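Local coordinates for ABC transporter substrate-binding protein (Streptococcus pneumoniae, PDB 4OHN), which probably captures amino acids such as histidine, found bound in its cleft, and delivers them to an ABC uptake transporter of the bacterial membrane, at residues Q159-A164 with L177-Y182; F28-F33 with A183-E188; V109-S114 with K169-D174; T117-M122 with F199-E204. One frame throughout, in Å; residues are numbered along the deposited sequence.

Contact 1 (Q159-A164 with L177-Y182); sequences QTFNEA and LIDRVY. With HIS (histidine), chain B.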
# COMPACT_ATOMS: atom_id res chain seq x y z
N GLN A 159 -7.14 -11.52 -3.78
CA GLN A 159 -5.89 -11.45 -3.04
C GLN A 159 -5.03 -10.27 -3.50
O GLN A 159 -4.41 -9.59 -2.67
CB GLN A 159 -5.09 -12.74 -3.17
CG GLN A 159 -3.99 -12.86 -2.13
CD GLN A 159 -2.97 -13.96 -2.39
OE1 GLN A 159 -2.39 -14.50 -1.46
NE2 GLN A 159 -2.76 -14.29 -3.66
N THR A 160 -5.00 -10.04 -4.80
CA THR A 160 -4.16 -9.00 -5.42
C THR A 160 -5.00 -8.09 -6.30
O THR A 160 -6.01 -8.49 -6.90
CB THR A 160 -3.05 -9.58 -6.33
OG1 THR A 160 -3.61 -10.16 -7.52
CG2 THR A 160 -2.22 -10.59 -5.56
N PHE A 161 -4.56 -6.84 -6.44
CA PHE A 161 -5.20 -5.93 -7.36
C PHE A 161 -5.03 -6.35 -8.82
O PHE A 161 -5.90 -6.04 -9.66
CB PHE A 161 -4.70 -4.51 -7.12
CG PHE A 161 -5.33 -3.84 -5.92
CD1 PHE A 161 -6.71 -3.66 -5.86
CD2 PHE A 161 -4.56 -3.39 -4.88
CE1 PHE A 161 -7.28 -3.02 -4.78
CE2 PHE A 161 -5.13 -2.76 -3.80
CZ PHE A 161 -6.49 -2.58 -3.75
N ASN A 162 -3.94 -7.04 -9.16
CA ASN A 162 -3.73 -7.42 -10.55
C ASN A 162 -4.85 -8.31 -11.05
O ASN A 162 -5.35 -8.15 -12.16
CB ASN A 162 -2.39 -8.09 -10.72
CG ASN A 162 -1.27 -7.21 -10.30
OD1 ASN A 162 -1.24 -6.77 -9.16
ND2 ASN A 162 -0.37 -6.92 -11.21
N GLU A 163 -5.25 -9.27 -10.23
CA GLU A 163 -6.36 -10.13 -10.60
C GLU A 163 -7.64 -9.35 -10.70
O GLU A 163 -8.43 -9.55 -11.61
CB GLU A 163 -6.52 -11.28 -9.60
CG GLU A 163 -7.57 -12.26 -10.05
CD GLU A 163 -8.00 -13.24 -8.98
OE1 GLU A 163 -7.45 -13.24 -7.86
OE2 GLU A 163 -8.90 -14.06 -9.29
N ALA A 164 -7.88 -8.47 -9.72
CA ALA A 164 -9.09 -7.65 -9.74
C ALA A 164 -9.17 -6.83 -11.03
O ALA A 164 -10.24 -6.65 -11.62
CB ALA A 164 -9.12 -6.74 -8.53
N LEU A 177 -12.40 -0.75 -6.22
CA LEU A 177 -11.92 0.16 -5.17
C LEU A 177 -10.44 -0.13 -4.93
O LEU A 177 -10.09 -1.25 -4.57
CB LEU A 177 -12.74 -0.05 -3.90
CG LEU A 177 -12.48 0.90 -2.73
CD1 LEU A 177 -12.79 2.34 -3.13
CD2 LEU A 177 -13.32 0.48 -1.53
N ILE A 178 -9.59 0.85 -5.13
CA ILE A 178 -8.14 0.64 -5.20
C ILE A 178 -7.37 1.90 -4.84
O ILE A 178 -7.86 3.02 -5.00
CB ILE A 178 -7.77 0.12 -6.61
CG1 ILE A 178 -6.28 -0.20 -6.75
CG2 ILE A 178 -8.22 1.09 -7.68
CD1 ILE A 178 -5.94 -0.95 -8.04
N ASP A 179 -6.15 1.75 -4.34
CA ASP A 179 -5.28 2.87 -4.07
C ASP A 179 -4.97 3.67 -5.33
O ASP A 179 -4.61 3.11 -6.36
CB ASP A 179 -3.96 2.37 -3.46
CG ASP A 179 -4.18 1.53 -2.25
OD1 ASP A 179 -4.71 0.43 -2.39
OD2 ASP A 179 -3.82 1.99 -1.15
N ARG A 180 -5.06 5.00 -5.24
CA ARG A 180 -4.77 5.86 -6.37
C ARG A 180 -3.33 5.69 -6.86
O ARG A 180 -3.08 5.69 -8.04
CB ARG A 180 -5.07 7.32 -6.03
CG ARG A 180 -5.12 8.25 -7.25
CD ARG A 180 -5.71 9.62 -6.85
NE ARG A 180 -6.34 10.33 -7.95
CZ ARG A 180 -7.18 11.35 -7.79
NH1 ARG A 180 -7.49 11.77 -6.58
NH2 ARG A 180 -7.71 11.95 -8.85
N VAL A 181 -2.37 5.54 -5.95
CA VAL A 181 -0.98 5.41 -6.41
C VAL A 181 -0.81 4.19 -7.27
O VAL A 181 -0.08 4.20 -8.25
CB VAL A 181 0.07 5.36 -5.28
CG1 VAL A 181 0.03 6.64 -4.45
CG2 VAL A 181 -0.08 4.10 -4.41
N TYR A 182 -1.49 3.11 -6.91
CA TYR A 182 -1.40 1.91 -7.73
C TYR A 182 -2.07 2.13 -9.08
O TYR A 182 -1.48 1.86 -10.13
CB TYR A 182 -2.02 0.73 -6.98
CG TYR A 182 -1.95 -0.61 -7.67
CD1 TYR A 182 -1.32 -1.69 -7.10
CD2 TYR A 182 -2.52 -0.81 -8.90
CE1 TYR A 182 -1.27 -2.92 -7.76
CE2 TYR A 182 -2.46 -1.99 -9.53
CZ TYR A 182 -1.84 -3.03 -8.98
OH TYR A 182 -1.83 -4.23 -9.69
N HIS B . -2.89 0.62 0.97
CA HIS B . -3.67 -0.64 1.08
C HIS B . -3.41 -1.32 2.41
O HIS B . -2.58 -0.82 3.20
CB HIS B . -3.47 -1.57 -0.13
CG HIS B . -2.19 -2.36 -0.18
ND1 HIS B . -2.17 -3.64 -0.69
CD2 HIS B . -0.90 -2.05 0.10
CE1 HIS B . -0.93 -4.09 -0.69
NE2 HIS B . -0.14 -3.14 -0.22
OXT HIS B . -4.06 -2.36 2.65
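The ring of F161 carries I178 over one face and meets the face of Y182 with its edge. CG1 of I178 sits above the ring centre, 3.6 Å from the centroid, placed there because I178 CG1 is anti to its backbone N (chi1 -177°). In the plane of the F161 ring, CE1 comes within 3.3 Å of L177 O, and CB of the bound histidine lies at the edge too. The rings of F161 and Y182 form an edge-to-face pair, with centroids 5.5 Å apart and planes at 58°. On that Y182 face rests F161 CB, offset toward the rim. A flat apolar ring suits this buried place beside I178 and the ligand. Y182 is anchored at its far end: its OH donates to N162 OD1 over 2.7 Å, reaching the amide from well above the carbonyl plane. D179 OD1 touches F161 CE2 at 3.5 Å, whereas D179 OD2 accepts from the ligand amino N at 2.7 Å, a fitting role for a carboxylate beside a probably cationic amine. Helix 161-169, capped by T160 OG1, packs against the junction of strand 175-179 and helix 180-189, with F28 of strand 27-28 meeting the Y182 ring.

Contact 2 (F28-F33 with A183-E188); sequences FVPMGF and ANYYLE. With HIS (histidine), chain B; ACT (acetate ion), chain C.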
# COMPACT_ATOMS: atom_id res chain seq x y z
N PHE A 28 2.24 -4.91 -5.52
CA PHE A 28 1.71 -3.57 -5.23
C PHE A 28 2.58 -2.44 -5.81
O PHE A 28 3.41 -1.84 -5.13
CB PHE A 28 1.46 -3.39 -3.74
CG PHE A 28 0.57 -2.20 -3.44
CD1 PHE A 28 -0.79 -2.27 -3.65
CD2 PHE A 28 1.10 -1.01 -2.98
CE1 PHE A 28 -1.61 -1.18 -3.41
CE2 PHE A 28 0.27 0.08 -2.74
CZ PHE A 28 -1.08 -0.01 -2.96
N VAL A 29 2.36 -2.15 -7.09
CA VAL A 29 3.06 -1.08 -7.77
C VAL A 29 2.56 0.27 -7.28
O VAL A 29 1.41 0.40 -6.87
CB VAL A 29 2.87 -1.12 -9.30
CG1 VAL A 29 3.43 -2.39 -9.90
CG2 VAL A 29 1.38 -0.99 -9.70
N PRO A 30 3.41 1.30 -7.32
CA PRO A 30 4.84 1.28 -7.61
C PRO A 30 5.66 1.14 -6.33
O PRO A 30 6.82 1.55 -6.31
CB PRO A 30 5.06 2.67 -8.19
CG PRO A 30 4.17 3.53 -7.38
CD PRO A 30 2.95 2.67 -7.03
N MET A 31 5.08 0.58 -5.27
CA MET A 31 5.73 0.61 -3.96
C MET A 31 6.72 -0.52 -3.78
O MET A 31 7.85 -0.31 -3.33
CB MET A 31 4.66 0.57 -2.85
CG MET A 31 3.55 1.64 -3.00
SD MET A 31 4.16 3.34 -3.24
CE MET A 31 4.79 3.69 -1.59
N GLY A 32 6.34 -1.74 -4.11
CA GLY A 32 7.24 -2.87 -4.02
C GLY A 32 6.64 -4.01 -4.80
O GLY A 32 5.54 -4.45 -4.48
N PHE A 33 7.33 -4.45 -5.83
CA PHE A 33 6.73 -5.38 -6.79
C PHE A 33 7.78 -6.16 -7.55
O PHE A 33 8.93 -5.71 -7.71
CB PHE A 33 5.81 -4.63 -7.76
CG PHE A 33 6.52 -3.62 -8.64
CD1 PHE A 33 6.96 -3.96 -9.91
CD2 PHE A 33 6.75 -2.32 -8.20
CE1 PHE A 33 7.59 -3.03 -10.71
CE2 PHE A 33 7.39 -1.40 -9.00
CZ PHE A 33 7.82 -1.75 -10.25
N ALA A 183 -3.31 2.61 -9.06
CA ALA A 183 -4.05 2.78 -10.30
C ALA A 183 -3.30 3.65 -11.28
O ALA A 183 -3.17 3.29 -12.46
CB ALA A 183 -5.43 3.36 -10.01
N ASN A 184 -2.78 4.79 -10.82
CA ASN A 184 -2.07 5.73 -11.71
C ASN A 184 -0.86 5.05 -12.35
O ASN A 184 -0.65 5.13 -13.56
CB ASN A 184 -1.59 6.96 -10.94
CG ASN A 184 -2.70 7.94 -10.58
OD1 ASN A 184 -3.78 7.91 -11.15
ND2 ASN A 184 -2.40 8.85 -9.65
N TYR A 185 -0.05 4.37 -11.54
CA TYR A 185 1.16 3.77 -12.07
C TYR A 185 0.84 2.60 -13.01
O TYR A 185 1.40 2.48 -14.11
CB TYR A 185 2.09 3.30 -10.93
CG TYR A 185 3.40 2.77 -11.42
CD1 TYR A 185 3.54 1.45 -11.79
CD2 TYR A 185 4.51 3.60 -11.51
CE1 TYR A 185 4.72 0.95 -12.27
CE2 TYR A 185 5.71 3.12 -11.97
CZ TYR A 185 5.81 1.78 -12.34
OH TYR A 185 7.02 1.29 -12.80
N TYR A 186 -0.04 1.72 -12.55
CA TYR A 186 -0.40 0.54 -13.32
C TYR A 186 -0.96 0.91 -14.69
O TYR A 186 -0.55 0.37 -15.72
CB TYR A 186 -1.45 -0.26 -12.55
CG TYR A 186 -2.03 -1.42 -13.35
CD1 TYR A 186 -3.08 -1.22 -14.23
CD2 TYR A 186 -1.55 -2.70 -13.19
CE1 TYR A 186 -3.61 -2.26 -14.97
CE2 TYR A 186 -2.09 -3.76 -13.93
CZ TYR A 186 -3.11 -3.53 -14.82
OH TYR A 186 -3.65 -4.58 -15.54
N LEU A 187 -1.91 1.84 -14.69
CA LEU A 187 -2.59 2.13 -15.96
C LEU A 187 -1.62 2.77 -16.94
O LEU A 187 -1.66 2.46 -18.15
CB LEU A 187 -3.79 3.03 -15.70
CG LEU A 187 -4.94 2.35 -14.94
CD1 LEU A 187 -5.99 3.38 -14.52
CD2 LEU A 187 -5.59 1.24 -15.74
N GLU A 188 -0.74 3.62 -16.46
CA GLU A 188 0.27 4.22 -17.33
C GLU A 188 1.26 3.17 -17.84
O GLU A 188 1.59 3.14 -19.03
CB GLU A 188 0.98 5.36 -16.64
CG GLU A 188 1.85 6.19 -17.57
CD GLU A 188 2.26 7.52 -16.97
OE1 GLU A 188 2.31 7.63 -15.72
OE2 GLU A 188 2.52 8.46 -17.75
N HIS B . -2.89 0.62 0.97
CA HIS B . -3.67 -0.64 1.08
C HIS B . -3.41 -1.32 2.41
O HIS B . -2.58 -0.82 3.20
CB HIS B . -3.47 -1.57 -0.13
CG HIS B . -2.19 -2.36 -0.18
ND1 HIS B . -2.17 -3.64 -0.69
CD2 HIS B . -0.90 -2.05 0.10
CE1 HIS B . -0.93 -4.09 -0.69
NE2 HIS B . -0.14 -3.14 -0.22
OXT HIS B . -4.06 -2.36 2.65
C ACT C . -6.41 -3.46 -17.55
O ACT C . -7.01 -3.31 -18.64
OXT ACT C . -5.24 -3.92 -17.61
CH3 ACT C . -7.07 -3.10 -16.27
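At the side of the histidine-binding cleft, V29 and P30, which directly follow the ligand-covering F28, lean on Y185 of helix 180-189. P30 packs over one face of the tyrosine: its CB is 3.7 Å from the ring centroid and 22° off the normal, a CH-pi contact displaced toward the rim. Proline suits this position because its ring offers a compact, rigid hydrocarbon surface, and the cis peptide bond before it turns the chain sharply. V29 comes to the same ring from an oblique direction, with CB 3.6 Å from Y185 CD1; its CG2 branch extends to CB of Y186, 4.1 Å away. The Y185 ring is carried out to both residues because its CG is anti to the backbone N (chi1 -175°), and Y185 OH arrives 4.0 Å from F33 CZ. Within the segment 28-33 the turn is tied by F28 O, which accepts from both M31 N and G32 N. The F28 ring lies parallel to the imidazole of the bound histidine, F28 CG being 3.4 Å from ligand NE2. Y186 directs its ring away from V29 and donates from its OH to an acetate, probably of crystallisation origin, which Y196 also binds. W243 covers P30 and Y185 as well. Aromatic and aliphatic side chains meeting beside a ligand, from segments 150 residues apart in the chain, are consistent with the closed, two-lobed form of family 3 solute-binding proteins.

Contact 3 (V109-S114 with K169-D174); sequences VTKKSS and KNDRID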
# COMPACT_ATOMS: atom_id res chain seq x y z
N VAL A 109 -12.05 2.70 -9.93
CA VAL A 109 -11.64 2.56 -11.33
C VAL A 109 -12.76 1.83 -12.08
O VAL A 109 -13.21 0.77 -11.65
CB VAL A 109 -10.30 1.82 -11.48
CG1 VAL A 109 -9.90 1.70 -12.95
CG2 VAL A 109 -9.20 2.57 -10.72
N THR A 110 -13.21 2.41 -13.20
CA THR A 110 -14.24 1.82 -14.05
C THR A 110 -13.76 1.91 -15.49
O THR A 110 -12.92 2.75 -15.83
CB THR A 110 -15.58 2.56 -13.93
OG1 THR A 110 -15.41 3.91 -14.40
CG2 THR A 110 -16.09 2.56 -12.50
N LYS A 111 -14.27 1.05 -16.36
CA LYS A 111 -14.00 1.24 -17.79
C LYS A 111 -14.64 2.52 -18.28
O LYS A 111 -15.76 2.85 -17.89
CB LYS A 111 -14.60 0.11 -18.61
CG LYS A 111 -13.89 -1.20 -18.50
CD LYS A 111 -14.48 -2.17 -19.52
CE LYS A 111 -13.62 -3.36 -19.75
NZ LYS A 111 -14.27 -4.31 -20.69
N LYS A 112 -13.99 3.23 -19.20
CA LYS A 112 -14.66 4.41 -19.77
C LYS A 112 -15.94 4.02 -20.47
O LYS A 112 -16.88 4.80 -20.49
CB LYS A 112 -13.73 5.17 -20.71
CG LYS A 112 -12.62 5.90 -19.98
CD LYS A 112 -11.92 6.91 -20.89
CE LYS A 112 -10.65 7.48 -20.29
NZ LYS A 112 -10.93 8.29 -19.07
N SER A 113 -15.98 2.83 -21.04
CA SER A 113 -17.19 2.40 -21.75
C SER A 113 -18.40 2.28 -20.82
O SER A 113 -19.54 2.30 -21.28
CB SER A 113 -16.96 1.09 -22.47
OG SER A 113 -16.58 0.07 -21.58
N SER A 114 -18.18 2.16 -19.50
CA SER A 114 -19.28 2.10 -18.54
C SER A 114 -20.01 3.43 -18.39
O SER A 114 -21.17 3.46 -17.95
CB SER A 114 -18.78 1.64 -17.16
OG SER A 114 -18.09 2.68 -16.48
N LYS A 169 -11.21 -5.57 -16.50
CA LYS A 169 -10.97 -5.55 -17.96
C LYS A 169 -11.94 -6.47 -18.70
O LYS A 169 -12.30 -6.19 -19.84
CB LYS A 169 -9.54 -6.01 -18.22
CG LYS A 169 -9.14 -6.03 -19.66
CD LYS A 169 -7.71 -6.55 -19.78
CE LYS A 169 -7.22 -6.62 -21.19
NZ LYS A 169 -5.78 -7.03 -21.15
N ASN A 170 -12.33 -7.56 -18.04
CA ASN A 170 -13.21 -8.57 -18.63
C ASN A 170 -14.68 -8.45 -18.23
O ASN A 170 -15.45 -9.37 -18.47
CB ASN A 170 -12.69 -9.96 -18.29
CG ASN A 170 -11.53 -10.35 -19.17
OD1 ASN A 170 -11.73 -10.80 -20.29
ND2 ASN A 170 -10.32 -10.16 -18.69
N ASP A 171 -15.06 -7.31 -17.66
CA ASP A 171 -16.46 -7.01 -17.33
C ASP A 171 -17.02 -7.90 -16.22
O ASP A 171 -18.24 -7.95 -16.02
CB ASP A 171 -17.38 -7.07 -18.57
CG ASP A 171 -17.24 -5.88 -19.49
OD1 ASP A 171 -16.48 -4.93 -19.18
OD2 ASP A 171 -17.92 -5.92 -20.55
N ARG A 172 -16.16 -8.57 -15.47
CA ARG A 172 -16.63 -9.44 -14.41
C ARG A 172 -17.00 -8.63 -13.17
O ARG A 172 -17.84 -9.05 -12.37
CB ARG A 172 -15.58 -10.49 -14.06
CG ARG A 172 -15.24 -11.39 -15.23
CD ARG A 172 -14.00 -12.23 -14.92
NE ARG A 172 -13.59 -13.01 -16.09
CZ ARG A 172 -12.34 -13.22 -16.46
NH1 ARG A 172 -11.34 -12.75 -15.76
NH2 ARG A 172 -12.10 -13.93 -17.53
N ILE A 173 -16.35 -7.48 -13.01
CA ILE A 173 -16.75 -6.44 -12.06
C ILE A 173 -16.91 -5.15 -12.85
O ILE A 173 -16.33 -5.01 -13.94
CB ILE A 173 -15.77 -6.26 -10.87
CG1 ILE A 173 -14.36 -5.91 -11.36
CG2 ILE A 173 -15.74 -7.55 -10.05
CD1 ILE A 173 -13.36 -5.67 -10.24
N ASP A 174 -17.71 -4.22 -12.34
CA ASP A 174 -17.94 -2.94 -12.99
C ASP A 174 -17.06 -1.81 -12.46
O ASP A 174 -16.81 -0.83 -13.16
CB ASP A 174 -19.42 -2.55 -12.81
CG ASP A 174 -20.35 -3.55 -13.45
OD1 ASP A 174 -20.18 -3.75 -14.68
OD2 ASP A 174 -21.21 -4.13 -12.76
O HOH W 1 -16.45 -0.86 -15.81
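K111 sends its long chain across to the end of helix 161-169, where its ammonium group meets the carbonyl O of K169 and the carboxylate of D171. From CB, which points toward that helix end, CG leaves anti to the carbonyl carbon (chi1 -73°), and the chain stays extended from there on. CD passes 3.4 Å from D171 OD1, and CE lies 3.1 Å from K169 O, so the methylenes already run beside the two acceptors. At the tip NZ donates to both: to D171 OD1 at 2.7 Å, as a salt bridge, and to K169 O at 2.9 Å. Neither oxygen is met in its plane; the nitrogen stands about 50° above the carboxylate plane, and equally far out of the carbonyl plane. Lysine suits this place because its flexible chain brings a positive charge to the carbonyl end of a helix, where the helix dipole would probably welcome it. The helix closes there in a Schellman motif, with D171 as the C-prime residue at positive phi (67°). Along the strand, a water bridges the backbones, accepting from K111 N at 3.0 Å and donating to D174 O at 2.7 Å, while T110 CG2 rests 3.5 Å from the same D174 O. K111 O is held by S114, which gives it both its N and its OG and so closes the 3-10 turn that follows the strand. The contact thereby ties the end of strand 102-111 to the loop joining helix 161-169 and strand 175-179, with Y196 of strand 196-200 touching both K111 and K169.

Contact 4 (T117-M122 with F199-E204); sequences TTAKDM and FTVGLE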
# COMPACT_ATOMS: atom_id res chain seq x y z
N THR A 117 -18.65 7.66 -13.67
CA THR A 117 -17.65 8.59 -13.16
C THR A 117 -18.00 9.09 -11.76
O THR A 117 -17.40 10.03 -11.26
CB THR A 117 -17.47 9.81 -14.08
OG1 THR A 117 -18.69 10.55 -14.15
CG2 THR A 117 -17.05 9.37 -15.50
N THR A 118 -18.99 8.46 -11.13
CA THR A 118 -19.41 8.84 -9.79
C THR A 118 -19.88 7.59 -9.06
O THR A 118 -20.40 6.68 -9.69
CB THR A 118 -20.51 9.90 -9.84
OG1 THR A 118 -20.81 10.34 -8.50
CG2 THR A 118 -21.79 9.39 -10.45
N ALA A 119 -19.73 7.57 -7.74
CA ALA A 119 -20.17 6.42 -6.93
C ALA A 119 -21.65 6.15 -7.13
O ALA A 119 -22.06 4.98 -7.14
CB ALA A 119 -19.88 6.69 -5.47
N LYS A 120 -22.50 7.16 -7.26
CA LYS A 120 -23.92 6.84 -7.37
C LYS A 120 -24.27 6.05 -8.61
O LYS A 120 -25.27 5.34 -8.63
CB LYS A 120 -24.81 8.06 -7.17
CG LYS A 120 -24.81 9.10 -8.22
CD LYS A 120 -25.69 10.23 -7.69
CE LYS A 120 -26.12 11.21 -8.76
NZ LYS A 120 -26.56 12.50 -8.14
N ASP A 121 -23.45 6.11 -9.65
CA ASP A 121 -23.72 5.34 -10.84
C ASP A 121 -23.21 3.89 -10.73
O ASP A 121 -23.32 3.12 -11.69
CB ASP A 121 -23.25 6.08 -12.09
CG ASP A 121 -24.14 7.27 -12.42
OD1 ASP A 121 -25.28 7.33 -11.94
OD2 ASP A 121 -23.69 8.16 -13.18
N MET A 122 -22.72 3.52 -9.55
CA MET A 122 -22.47 2.11 -9.22
C MET A 122 -23.70 1.41 -8.65
O MET A 122 -23.61 0.25 -8.22
CB MET A 122 -21.31 2.00 -8.23
CG MET A 122 -19.96 2.25 -8.85
SD MET A 122 -19.43 0.94 -10.01
CE MET A 122 -19.20 -0.43 -8.88
N PHE A 199 -11.38 7.87 -10.06
CA PHE A 199 -11.94 8.99 -9.33
C PHE A 199 -12.19 8.68 -7.87
O PHE A 199 -12.51 7.56 -7.50
CB PHE A 199 -13.25 9.46 -10.00
CG PHE A 199 -14.27 8.37 -10.18
CD1 PHE A 199 -14.22 7.53 -11.30
CD2 PHE A 199 -15.28 8.17 -9.26
CE1 PHE A 199 -15.13 6.51 -11.47
CE2 PHE A 199 -16.20 7.15 -9.44
CZ PHE A 199 -16.13 6.33 -10.54
N THR A 200 -12.03 9.69 -7.02
CA THR A 200 -12.32 9.52 -5.60
C THR A 200 -13.84 9.52 -5.40
O THR A 200 -14.61 9.98 -6.22
CB THR A 200 -11.61 10.57 -4.74
OG1 THR A 200 -11.96 11.86 -5.23
CG2 THR A 200 -10.07 10.41 -4.77
N VAL A 201 -14.25 8.97 -4.25
CA VAL A 201 -15.65 8.76 -3.94
C VAL A 201 -15.99 9.22 -2.53
O VAL A 201 -16.99 8.81 -1.93
CB VAL A 201 -16.06 7.28 -4.14
CG1 VAL A 201 -16.01 6.90 -5.63
CG2 VAL A 201 -15.21 6.36 -3.31
N GLY A 202 -15.18 10.10 -1.98
CA GLY A 202 -15.50 10.76 -0.73
C GLY A 202 -15.00 10.06 0.50
O GLY A 202 -15.42 10.40 1.62
N LEU A 203 -14.12 9.07 0.35
CA LEU A 203 -13.45 8.49 1.51
C LEU A 203 -12.39 9.46 1.98
O LEU A 203 -11.92 10.30 1.22
CB LEU A 203 -12.85 7.14 1.15
CG LEU A 203 -13.89 6.11 0.74
CD1 LEU A 203 -13.24 4.89 0.13
CD2 LEU A 203 -14.77 5.72 1.94
N GLU A 204 -12.04 9.41 3.26
CA GLU A 204 -11.03 10.34 3.73
C GLU A 204 -9.66 9.90 3.24
O GLU A 204 -9.39 8.72 3.05
CB GLU A 204 -11.04 10.52 5.25
CG GLU A 204 -10.24 11.74 5.71
CD GLU A 204 -10.58 13.00 4.92
OE1 GLU A 204 -11.76 13.40 4.93
OE2 GLU A 204 -9.67 13.56 4.26
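The backbone of T117-T118 passes over the ring of F199, and the chain then turns into the 3-10 segment 119-122, whose A119 CA comes within 5.9 Å of V201 CA. No hydrogen bond joins the two segments. The F199 ring lies beneath the T117-T118 peptide: T117 O is over one face, 3.5 Å from CD2, and T118 N approaches CE2 obliquely, also at 3.5 Å. F199 reaches this place because its CG stands between its own N and carbonyl carbon (chi1 54°), swinging the ring toward the other segment. A broad phenylalanine ring can cover this peptide, and T118 CB points away from F199. In the fold, strand 196-200 pairs with strand 102-111, and segment 117-122 belongs to the connection from strand 102-111 to strand 127-130, so the ring lies between strand and connection and also touches L108. Farther along, A119 CB meets V201 CG1 at 3.9 Å; the small methyl of alanine lets the backbones come near, and a beta-branched valine presents a methyl to it. The turn itself is held by D121 N donating to T118 O and M122 N to A119 O, while L146 packs against A119 and M122.

Contact 1 is the buried one, contact 3 is partly buried, and contacts 2 and 4 lie at the surface. Contacts 1 and 2 share helix 180-189 and both touch the bound histidine; they rely on aromatic rings, although contact 1 adds a hydrogen bond and a ligand-binding carboxylate. Contacts 1, 3 and 4 reach the same sheet, through strands 175-179, 102-111 and 196-200. Contact 3, about 19 Å from contact 2 between centres, relies on charge and backbone carbonyls at a helix end, whereas contact 4 sets a ring against a peptide and a methyl against a methyl, without hydrogen bonds. Contacts 1 and 3 join through I178 and V109, contacts 3 and 4 through T110 and F199.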